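Local coordinates for protein sugar phosphate isomerase/epimerase (Parabacteroides distasonis, PDB 3OBE) that is probably an isomerase or epimerase of sugar phosphates, built on the TIM barrel of the xylose isomerase-like family, at residues A[158-163]-A[210-215]; A[108-113]-A[152-157]; A[166-171]-A[199-204]. One frame throughout, in Å; residues are numbered along the deposited sequence. Where two conformers were deposited one is given.

Interaction 1: A[158-163]-A[210-215]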
loop_
_atom_site.group_PDB
_atom_site.type_symbol
_atom_site.label_atom_id
_atom_site.label_comp_id
_atom_site.label_asym_id
_atom_site.label_seq_id
_atom_site.Cartn_x
_atom_site.Cartn_y
_atom_site.Cartn_z
ATOM N N ILE A 158 -13.566 11.614 -4.778
ATOM C CA ILE A 158 -13.324 12.599 -3.738
ATOM C C ILE A 158 -11.830 12.914 -3.605
ATOM O O ILE A 158 -11.466 14.084 -3.529
ATOM C CB ILE A 158 -13.946 12.102 -2.369
ATOM C CG1 ILE A 158 -15.450 12.304 -2.385
ATOM C CG2 ILE A 158 -13.375 12.909 -1.158
ATOM C CD1 ILE A 158 -16.204 11.418 -1.326
ATOM N N THR A 159 -10.977 11.878 -3.571
ATOM C CA THR A 159 -9.570 12.113 -3.410
ATOM C C THR A 159 -9.005 12.837 -4.643
ATOM O O THR A 159 -8.094 13.676 -4.512
ATOM C CB THR A 159 -8.718 10.838 -3.082
ATOM O OG1 THR A 159 -8.588 9.970 -4.224
ATOM C CG2 THR A 159 -9.234 10.052 -1.862
ATOM N N LYS A 160 -9.526 12.500 -5.816
ATOM C CA LYS A 160 -9.011 13.050 -7.084
ATOM C C LYS A 160 -9.199 14.558 -7.188
ATOM O O LYS A 160 -8.442 15.238 -7.880
ATOM C CB LYS A 160 -9.715 12.345 -8.247
ATOM C CG LYS A 160 -9.392 12.817 -9.630
ATOM C CD LYS A 160 -9.900 11.827 -10.686
ATOM C CE LYS A 160 -11.332 12.063 -11.057
ATOM N NZ LYS A 160 -11.899 10.772 -11.355
ATOM N N LYS A 161 -10.184 15.088 -6.476
ATOM C CA LYS A 161 -10.411 16.531 -6.367
ATOM C C LYS A 161 -9.221 17.274 -5.804
ATOM O O LYS A 161 -9.015 18.424 -6.108
ATOM C CB LYS A 161 -11.645 16.805 -5.484
ATOM C CG LYS A 161 -12.942 16.344 -6.111
ATOM C CD LYS A 161 -14.181 16.934 -5.391
ATOM C CE LYS A 161 -15.518 16.280 -5.842
ATOM N NZ LYS A 161 -16.509 16.123 -4.697
ATOM N N ALA A 162 -8.472 16.601 -4.933
ATOM C CA ALA A 162 -7.261 17.116 -4.327
ATOM C C ALA A 162 -6.030 16.650 -5.078
ATOM O O ALA A 162 -4.917 16.871 -4.601
ATOM C CB ALA A 162 -7.164 16.624 -2.830
ATOM N N GLY A 163 -6.197 15.963 -6.210
ATOM C CA GLY A 163 -5.047 15.445 -6.944
ATOM C C GLY A 163 -4.356 14.250 -6.314
ATOM O O GLY A 163 -3.190 14.024 -6.563
ATOM N N PRO A 210 -11.133 3.088 -13.696
ATOM C CA PRO A 210 -9.678 3.315 -13.655
ATOM C C PRO A 210 -9.284 4.753 -13.325
ATOM O O PRO A 210 -8.225 4.962 -12.777
ATOM C CB PRO A 210 -9.188 2.934 -15.063
ATOM C CG PRO A 210 -10.306 2.083 -15.675
ATOM C CD PRO A 210 -11.584 2.402 -14.931
ATOM N N ASP A 211 -10.123 5.720 -13.660
ATOM C CA ASP A 211 -9.826 7.126 -13.359
ATOM C C ASP A 211 -10.119 7.500 -11.905
ATOM O O ASP A 211 -9.692 8.562 -11.434
ATOM C CB ASP A 211 -10.586 8.042 -14.337
ATOM C CG ASP A 211 -10.132 7.854 -15.808
ATOM O OD1 ASP A 211 -8.941 7.489 -16.035
ATOM O OD2 ASP A 211 -10.979 8.064 -16.719
ATOM N N LYS A 212 -10.837 6.654 -11.171
ATOM C CA LYS A 212 -11.151 6.913 -9.761
ATOM C C LYS A 212 -10.356 6.010 -8.790
ATOM O O LYS A 212 -10.092 6.415 -7.707
ATOM C CB LYS A 212 -12.626 6.689 -9.489
ATOM C CG LYS A 212 -13.564 7.642 -10.230
ATOM C CD LYS A 212 -15.021 7.224 -10.024
ATOM C CE LYS A 212 -16.009 7.991 -10.915
ATOM N NZ LYS A 212 -17.388 7.486 -10.772
ATOM N N VAL A 213 -10.089 4.770 -9.189
ATOM C CA VAL A 213 -9.565 3.755 -8.319
ATOM C C VAL A 213 -8.389 3.042 -8.954
ATOM O O VAL A 213 -8.487 2.575 -10.093
ATOM C CB VAL A 213 -10.664 2.718 -7.987
ATOM C CG1 VAL A 213 -10.089 1.475 -7.225
ATOM C CG2 VAL A 213 -11.779 3.385 -7.187
HETATM N N MSE A 214 -7.291 2.935 -8.186
HETATM C CA MSE A 214 -6.198 2.046 -8.580
HETATM C C MSE A 214 -5.969 1.026 -7.460
HETATM O O MSE A 214 -6.680 1.022 -6.432
HETATM C CB MSE A 214 -4.943 2.859 -8.915
HETATM C CG MSE A 214 -4.428 3.778 -7.801
HETATM SE SE MSE A 214 -3.317 2.839 -6.503
HETATM C CE MSE A 214 -2.916 4.413 -5.421
ATOM N N PHE A 215 -5.030 0.107 -7.694
ATOM C CA PHE A 215 -4.781 -1.015 -6.832
ATOM C C PHE A 215 -3.309 -1.027 -6.441
ATOM O O PHE A 215 -2.410 -0.797 -7.294
ATOM C CB PHE A 215 -5.257 -2.344 -7.461
ATOM C CG PHE A 215 -6.787 -2.429 -7.554
ATOM C CD1 PHE A 215 -7.458 -1.783 -8.585
ATOM C CD2 PHE A 215 -7.544 -3.020 -6.552
ATOM C CE1 PHE A 215 -8.821 -1.773 -8.623
ATOM C CE2 PHE A 215 -8.942 -3.023 -6.625
ATOM C CZ PHE A 215 -9.565 -2.392 -7.633
HETATM O O HOH W 1 -8.653 8.708 -6.970
#
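Lys160 and Lys212 bring the backbones closest, their CA atoms 7.0 Å apart, where the last turn of helix 142-160 passes the loop that leads into strand 213-218. The direct link is one hydrogen bond: Lys160 NZ to Asp211 O, 3.1 Å. Lys160 leaves the helix with CG anti to the backbone N (chi1 176°), and bends further out at chi3 and chi4, so the chain curls over the loop instead of running straight past it. The ammonium group reaches the oxygen from above the peptide plane, 66° out of it, with a C=O...N angle of 112°; it thus uses no lone-pair direction. Lys160 CD also lies 3.4 Å from Asp211 O, and Lys160 NZ rests 3.7 Å from Lys212 CG. The carboxylate of Asp211 turns elsewhere: Lys160 NZ and Asp211 OD2 are 6.1 Å apart, too far for a salt bridge, so the lysine meets the main chain and not the acid. A second, indirect link runs through a water hydrogen-bonded to Thr159 OG1 (3.0 Å) and Lys212 O (2.8 Å). With just 114 Å² buried in total, this is a light surface contact. Helix 142-160 finishes here in a Schellman motif, Gly163 being the C' residue with positive phi, after which the chain turns into strand 165-169. Thr159 packs on Trp166 of that strand and on Thr120 of helix 109-126, while Met214 pairs by backbone hydrogen bonds with Trp166 and Tyr168, placing the contact at the N-terminal end of these neighbouring barrel strands.

Interaction 2: A[108-113]-A[152-157]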
loop_
_atom_site.group_PDB
_atom_site.type_symbol
_atom_site.label_atom_id
_atom_site.label_comp_id
_atom_site.label_asym_id
_atom_site.label_seq_id
_atom_site.Cartn_x
_atom_site.Cartn_y
_atom_site.Cartn_z
ATOM N N ASN A 108 -25.418 3.745 3.326
ATOM C CA ASN A 108 -24.291 4.341 4.032
ATOM C C ASN A 108 -23.333 5.071 3.119
ATOM O O ASN A 108 -22.351 5.590 3.594
ATOM C CB ASN A 108 -23.533 3.293 4.839
ATOM C CG ASN A 108 -24.233 2.943 6.141
ATOM O OD1 ASN A 108 -25.104 3.677 6.573
ATOM N ND2 ASN A 108 -23.895 1.810 6.734
HETATM N N MSE A 109 -23.595 5.122 1.821
HETATM C CA MSE A 109 -22.626 5.736 0.897
HETATM C C MSE A 109 -22.326 7.213 1.287
HETATM O O MSE A 109 -21.176 7.616 1.266
HETATM C CB MSE A 109 -23.045 5.533 -0.580
HETATM C CG MSE A 109 -23.110 4.036 -0.993
HETATM SE SE MSE A 109 -23.098 3.579 -2.929
HETATM C CE MSE A 109 -24.933 4.117 -3.391
ATOM N N PRO A 110 -23.345 7.994 1.702
ATOM C CA PRO A 110 -22.997 9.358 2.151
ATOM C C PRO A 110 -22.068 9.404 3.378
ATOM O O PRO A 110 -21.245 10.323 3.474
ATOM C CB PRO A 110 -24.358 10.011 2.440
ATOM C CG PRO A 110 -25.308 9.249 1.501
ATOM C CD PRO A 110 -24.801 7.832 1.541
ATOM N N LYS A 111 -22.212 8.471 4.319
ATOM C CA LYS A 111 -21.313 8.420 5.479
ATOM C C LYS A 111 -19.852 8.115 5.068
ATOM O O LYS A 111 -18.893 8.678 5.619
ATOM C CB LYS A 111 -21.797 7.399 6.514
ATOM C CG LYS A 111 -23.137 7.733 7.172
ATOM C CD LYS A 111 -23.522 6.639 8.202
ATOM C CE LYS A 111 -25.017 6.581 8.525
ATOM N NZ LYS A 111 -25.435 5.207 9.046
ATOM N N PHE A 112 -19.672 7.186 4.128
ATOM C CA PHE A 112 -18.349 6.887 3.640
ATOM C C PHE A 112 -17.775 8.103 2.927
ATOM O O PHE A 112 -16.569 8.399 3.047
ATOM C CB PHE A 112 -18.328 5.664 2.703
ATOM C CG PHE A 112 -18.469 4.355 3.432
ATOM C CD1 PHE A 112 -17.412 3.837 4.136
ATOM C CD2 PHE A 112 -19.681 3.650 3.407
ATOM C CE1 PHE A 112 -17.535 2.627 4.840
ATOM C CE2 PHE A 112 -19.814 2.437 4.100
ATOM C CZ PHE A 112 -18.736 1.926 4.804
ATOM N N ASP A 113 -18.631 8.819 2.181
ATOM C CA ASP A 113 -18.168 10.043 1.540
ATOM C C ASP A 113 -17.627 11.000 2.594
ATOM O O ASP A 113 -16.601 11.659 2.369
ATOM C CB ASP A 113 -19.282 10.772 0.797
ATOM C CG ASP A 113 -19.796 10.040 -0.432
ATOM O OD1 ASP A 113 -19.230 9.022 -0.855
ATOM O OD2 ASP A 113 -20.798 10.572 -1.023
ATOM N N PHE A 152 -15.956 2.552 -3.156
ATOM C CA PHE A 152 -14.558 2.830 -3.583
ATOM C C PHE A 152 -14.483 3.875 -4.693
ATOM O O PHE A 152 -13.673 4.768 -4.614
ATOM C CB PHE A 152 -13.859 1.547 -4.015
ATOM C CG PHE A 152 -13.542 0.569 -2.891
ATOM C CD1 PHE A 152 -13.729 0.862 -1.556
ATOM C CD2 PHE A 152 -13.012 -0.650 -3.229
ATOM C CE1 PHE A 152 -13.354 -0.056 -0.584
ATOM C CE2 PHE A 152 -12.620 -1.549 -2.289
ATOM C CZ PHE A 152 -12.811 -1.258 -0.963
ATOM N N ASN A 153 -15.345 3.764 -5.718
ATOM C CA ASN A 153 -15.466 4.782 -6.758
ATOM C C ASN A 153 -15.719 6.173 -6.182
ATOM O O ASN A 153 -15.032 7.122 -6.531
ATOM C CB ASN A 153 -16.535 4.424 -7.758
ATOM C CG ASN A 153 -16.068 3.447 -8.805
ATOM O OD1 ASN A 153 -14.892 3.294 -9.070
ATOM N ND2 ASN A 153 -17.038 2.781 -9.442
ATOM N N ARG A 154 -16.664 6.266 -5.260
ATOM C CA ARG A 154 -16.999 7.531 -4.651
ATOM C C ARG A 154 -15.837 8.071 -3.866
ATOM O O ARG A 154 -15.592 9.240 -3.883
ATOM C CB ARG A 154 -18.259 7.407 -3.770
ATOM C CG ARG A 154 -19.548 7.195 -4.594
ATOM C CD ARG A 154 -20.661 6.659 -3.699
ATOM N NE ARG A 154 -21.223 7.694 -2.844
ATOM C CZ ARG A 154 -22.472 8.159 -2.907
ATOM N NH1 ARG A 154 -23.336 7.707 -3.798
ATOM N NH2 ARG A 154 -22.861 9.078 -2.037
ATOM N N ALA A 155 -15.124 7.205 -3.164
ATOM C CA ALA A 155 -13.924 7.635 -2.434
ATOM C C ALA A 155 -12.882 8.205 -3.382
ATOM O O ALA A 155 -12.270 9.260 -3.113
ATOM C CB ALA A 155 -13.347 6.473 -1.666
ATOM N N GLY A 156 -12.657 7.510 -4.492
ATOM C CA GLY A 156 -11.649 7.944 -5.450
ATOM C C GLY A 156 -11.988 9.241 -6.143
ATOM O O GLY A 156 -11.105 10.030 -6.464
ATOM N N GLU A 157 -13.263 9.474 -6.394
ATOM C CA GLU A 157 -13.646 10.732 -7.009
ATOM C C GLU A 157 -13.309 11.858 -6.045
ATOM O O GLU A 157 -12.785 12.898 -6.427
ATOM C CB GLU A 157 -15.136 10.778 -7.374
ATOM C CG GLU A 157 -15.536 12.130 -7.993
ATOM C CD GLU A 157 -16.889 12.119 -8.701
ATOM O OE1 GLU A 157 -17.564 11.059 -8.677
ATOM O OE2 GLU A 157 -17.265 13.177 -9.261
#
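Two consecutive outer helices of the TIM barrel, 109-126 and 142-160, are joined here by a bidentate salt bridge between Asp113 and Arg154. Their short segments run in nearly the same direction, 33° apart, with axes 9.7 Å from each other, a gap spanned mainly by the arginine. Arg154 grips the carboxylate side-on with two nitrogens, one to each oxygen. Arg154 NE meets Asp113 OD1 at 3.1 Å, almost straight (174°), on the syn side and close to the guanidinium plane. The partner bond, Arg154 NH2 to Asp113 OD2, is shorter at 2.7 Å but more bent, and the nitrogen stands above the carboxylate plane. The carboxylate and guanidinium planes are tilted 21° from each other. A bend at chi3 turns the guanidinium so that one face lies under Met109 CB, which, in the conformer given, sits over its centre and 3.6 Å from Arg154 CZ. The two bonds to Asp113 hold the rotation of the group, while Met109 CB covers that one face. An alanine in place of Arg154 would probably leave the Asp113 carboxylate without its charged mate across the helices and strip Met109 CB of the flat surface it rests on. Asp113 also packs on Ile158, and Phe112 on Ile151, of helix 142-160, while Phe152 turns inward to the rings of Trp166 and Tyr168 on strand 165-169.

Interaction 3: A[166-171]-A[199-204]. With PO4 (phosphate ion), chain C.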
loop_
_atom_site.group_PDB
_atom_site.type_symbol
_atom_site.label_atom_id
_atom_site.label_comp_id
_atom_site.label_asym_id
_atom_site.label_seq_id
_atom_site.Cartn_x
_atom_site.Cartn_y
_atom_site.Cartn_z
ATOM N N TRP A 166 -6.716 7.455 -5.099
ATOM C CA TRP A 166 -7.261 6.456 -4.178
ATOM C C TRP A 166 -6.921 5.078 -4.694
ATOM O O TRP A 166 -7.111 4.794 -5.873
ATOM C CB TRP A 166 -8.771 6.625 -4.031
ATOM C CG TRP A 166 -9.348 5.839 -2.895
ATOM C CD1 TRP A 166 -9.588 6.314 -1.647
ATOM C CD2 TRP A 166 -9.728 4.450 -2.876
ATOM N NE1 TRP A 166 -10.096 5.326 -0.849
ATOM C CE2 TRP A 166 -10.229 4.177 -1.582
ATOM C CE3 TRP A 166 -9.730 3.422 -3.824
ATOM C CZ2 TRP A 166 -10.662 2.908 -1.204
ATOM C CZ3 TRP A 166 -10.198 2.202 -3.459
ATOM C CH2 TRP A 166 -10.632 1.934 -2.167
ATOM N N GLY A 167 -6.509 4.180 -3.782
ATOM C CA GLY A 167 -6.201 2.806 -4.124
ATOM C C GLY A 167 -6.645 1.799 -3.066
ATOM O O GLY A 167 -6.964 2.181 -1.948
ATOM N N TYR A 168 -6.583 0.533 -3.452
ATOM C CA TYR A 168 -7.000 -0.602 -2.629
ATOM C C TYR A 168 -5.867 -1.625 -2.550
ATOM O O TYR A 168 -5.333 -2.044 -3.580
ATOM C CB TYR A 168 -8.261 -1.267 -3.177
ATOM C CG TYR A 168 -8.717 -2.393 -2.316
ATOM C CD1 TYR A 168 -9.331 -2.126 -1.116
ATOM C CD2 TYR A 168 -8.400 -3.733 -2.621
ATOM C CE1 TYR A 168 -9.704 -3.125 -0.291
ATOM C CE2 TYR A 168 -8.754 -4.735 -1.782
ATOM C CZ TYR A 168 -9.432 -4.427 -0.624
ATOM O OH TYR A 168 -9.859 -5.419 0.243
ATOM N N HIS A 169 -5.509 -2.006 -1.327
ATOM C CA HIS A 169 -4.414 -2.940 -1.042
ATOM C C HIS A 169 -4.985 -4.260 -0.601
ATOM O O HIS A 169 -5.738 -4.328 0.395
ATOM C CB HIS A 169 -3.510 -2.359 0.039
ATOM C CG HIS A 169 -2.463 -3.299 0.521
ATOM N ND1 HIS A 169 -2.253 -3.519 1.856
ATOM C CD2 HIS A 169 -1.538 -4.041 -0.142
ATOM C CE1 HIS A 169 -1.265 -4.393 2.006
ATOM N NE2 HIS A 169 -0.812 -4.736 0.809
ATOM N N ASN A 170 -4.679 -5.299 -1.362
ATOM C CA ASN A 170 -5.141 -6.629 -1.111
ATOM C C ASN A 170 -4.265 -7.393 -0.099
ATOM O O ASN A 170 -3.082 -7.091 0.086
ATOM C CB ASN A 170 -5.148 -7.514 -2.389
ATOM C CG ASN A 170 -3.784 -7.685 -2.966
ATOM O OD1 ASN A 170 -3.254 -6.765 -3.585
ATOM N ND2 ASN A 170 -3.185 -8.852 -2.769
ATOM N N HIS A 171 -4.838 -8.452 0.485
ATOM C CA HIS A 171 -4.051 -9.518 1.117
ATOM C C HIS A 171 -4.394 -10.789 0.333
ATOM O O HIS A 171 -4.321 -10.736 -0.884
ATOM C CB HIS A 171 -4.331 -9.566 2.597
ATOM C CG HIS A 171 -3.894 -8.301 3.283
ATOM N ND1 HIS A 171 -4.578 -7.110 3.129
ATOM C CD2 HIS A 171 -2.792 -8.021 4.023
ATOM C CE1 HIS A 171 -3.924 -6.160 3.792
ATOM N NE2 HIS A 171 -2.834 -6.680 4.327
ATOM N N TYR A 199 -13.174 -14.310 -8.639
ATOM C CA TYR A 199 -12.289 -13.758 -7.641
ATOM C C TYR A 199 -12.787 -12.407 -7.164
ATOM O O TYR A 199 -13.193 -11.552 -7.963
ATOM C CB TYR A 199 -10.892 -13.568 -8.192
ATOM C CG TYR A 199 -10.157 -14.819 -8.516
ATOM C CD1 TYR A 199 -9.816 -15.730 -7.516
ATOM C CD2 TYR A 199 -9.698 -15.033 -9.820
ATOM C CE1 TYR A 199 -9.098 -16.857 -7.825
ATOM C CE2 TYR A 199 -8.940 -16.141 -10.121
ATOM C CZ TYR A 199 -8.660 -17.033 -9.125
ATOM O OH TYR A 199 -7.955 -18.162 -9.440
ATOM N N ILE A 200 -12.733 -12.198 -5.859
ATOM C CA ILE A 200 -13.077 -10.893 -5.303
ATOM C C ILE A 200 -12.263 -9.754 -5.941
ATOM O O ILE A 200 -12.801 -8.697 -6.310
ATOM C CB ILE A 200 -13.003 -10.894 -3.766
ATOM C CG1 ILE A 200 -14.103 -11.817 -3.185
ATOM C CG2 ILE A 200 -13.196 -9.449 -3.222
ATOM C CD1 ILE A 200 -13.895 -12.134 -1.674
ATOM N N GLU A 201 -10.955 -9.932 -6.041
ATOM C CA GLU A 201 -10.095 -8.922 -6.638
ATOM C C GLU A 201 -10.587 -8.558 -8.048
ATOM O O GLU A 201 -10.616 -7.382 -8.424
ATOM C CB GLU A 201 -8.633 -9.405 -6.679
ATOM C CG GLU A 201 -7.613 -8.356 -7.075
ATOM C CD GLU A 201 -7.229 -7.324 -6.037
ATOM O OE1 GLU A 201 -7.792 -7.323 -4.915
ATOM O OE2 GLU A 201 -6.330 -6.477 -6.370
ATOM N N GLU A 202 -10.934 -9.580 -8.841
ATOM C CA GLU A 202 -11.451 -9.374 -10.181
ATOM C C GLU A 202 -12.719 -8.551 -10.195
ATOM O O GLU A 202 -12.905 -7.671 -11.036
ATOM C CB GLU A 202 -11.626 -10.729 -10.920
ATOM C CG GLU A 202 -12.268 -10.629 -12.262
ATOM C CD GLU A 202 -12.276 -11.935 -13.026
ATOM O OE1 GLU A 202 -11.576 -12.856 -12.633
ATOM O OE2 GLU A 202 -13.006 -12.032 -14.006
ATOM N N LEU A 203 -13.641 -8.843 -9.279
ATOM C CA LEU A 203 -14.840 -8.085 -9.167
ATOM C C LEU A 203 -14.558 -6.605 -8.833
ATOM O O LEU A 203 -15.208 -5.717 -9.391
ATOM C CB LEU A 203 -15.786 -8.703 -8.138
ATOM C CG LEU A 203 -16.367 -10.040 -8.552
ATOM C CD1 LEU A 203 -16.970 -10.708 -7.268
ATOM C CD2 LEU A 203 -17.391 -9.848 -9.704
ATOM N N PHE A 204 -13.617 -6.348 -7.937
ATOM C CA PHE A 204 -13.262 -4.977 -7.601
ATOM C C PHE A 204 -12.661 -4.271 -8.814
ATOM O O PHE A 204 -13.036 -3.134 -9.128
ATOM C CB PHE A 204 -12.255 -4.878 -6.455
ATOM C CG PHE A 204 -12.761 -5.226 -5.099
ATOM C CD1 PHE A 204 -14.102 -5.341 -4.777
ATOM C CD2 PHE A 204 -11.849 -5.457 -4.109
ATOM C CE1 PHE A 204 -14.500 -5.644 -3.471
ATOM C CE2 PHE A 204 -12.231 -5.743 -2.839
ATOM C CZ PHE A 204 -13.552 -5.861 -2.502
HETATM P P PO4 C . -0.856 -4.090 6.024
HETATM O O1 PO4 C . -0.008 -4.053 7.301
HETATM O O2 PO4 C . -0.781 -5.490 5.500
HETATM O O3 PO4 C . -0.107 -3.113 5.069
HETATM O O4 PO4 C . -2.235 -3.564 6.230
HETATM O O HOH W 2 -5.010 -4.829 -4.701
#
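Tyr168 has CG anti to its own backbone N (chi1 -178°), and Phe204 has CG anti to its carbonyl carbon (chi1 -71°); these two torsions bring the rings of strand and helix together. They form a T-shaped pair, centroids 5.2 Å apart and planes at 80°, in which the edge of Phe204 is directed at the face of Tyr168. The nearest approach is Tyr168 CE2 to Phe204 CE2, 3.8 Å. Ile200 CG2 lies over one face of the Phe204 ring, toward its rim. Glu201, bent at chi2, brings OE1 to within 3.7 Å of Asn170 CB. Glu201 OE2 is 2.7 Å from a water that also bonds Asn170 OD1 at 2.8 Å. Asn170 is itself held in place: ND2 donates to His171 O (2.9 Å) on an in-plane lone pair, and OD1 accepts from Asp218 N. Beyond, His171 NE2 donates to O2 of a phosphate, probably from the crystallisation liquor, at 2.6 Å. Glu201 OE1 is buried without a polar partner in the model; the polar link to Asn170, just past the strand, is made through a water at Glu201 OE2, whereas the rings meet directly and the phosphate is consistent with a place near the C-terminal end of strand 165-169 that can accept an anion.

Going from the N terminus, interaction 2 comes first: it closes the loop from helix 109-126 through strand 130-133 to helix 142-160, tying two successive barrel helices on the outer surface. It closes before interaction 1 opens at the end of that same helix. Interaction 1 then spans to the approach of strand 213-218, and interaction 3 is nested inside its loop, linking strand 165-169 to helix 200-207. No loops cross. Strands 165-169 and 213-218 are neighbours in the parallel sheet, so interactions 1 and 3 reach the same sheet. Helix 142-160 serves both interactions 1 and 2 and, through Phe152, Ala155 and Gly156, packs against Trp166 of interaction 3.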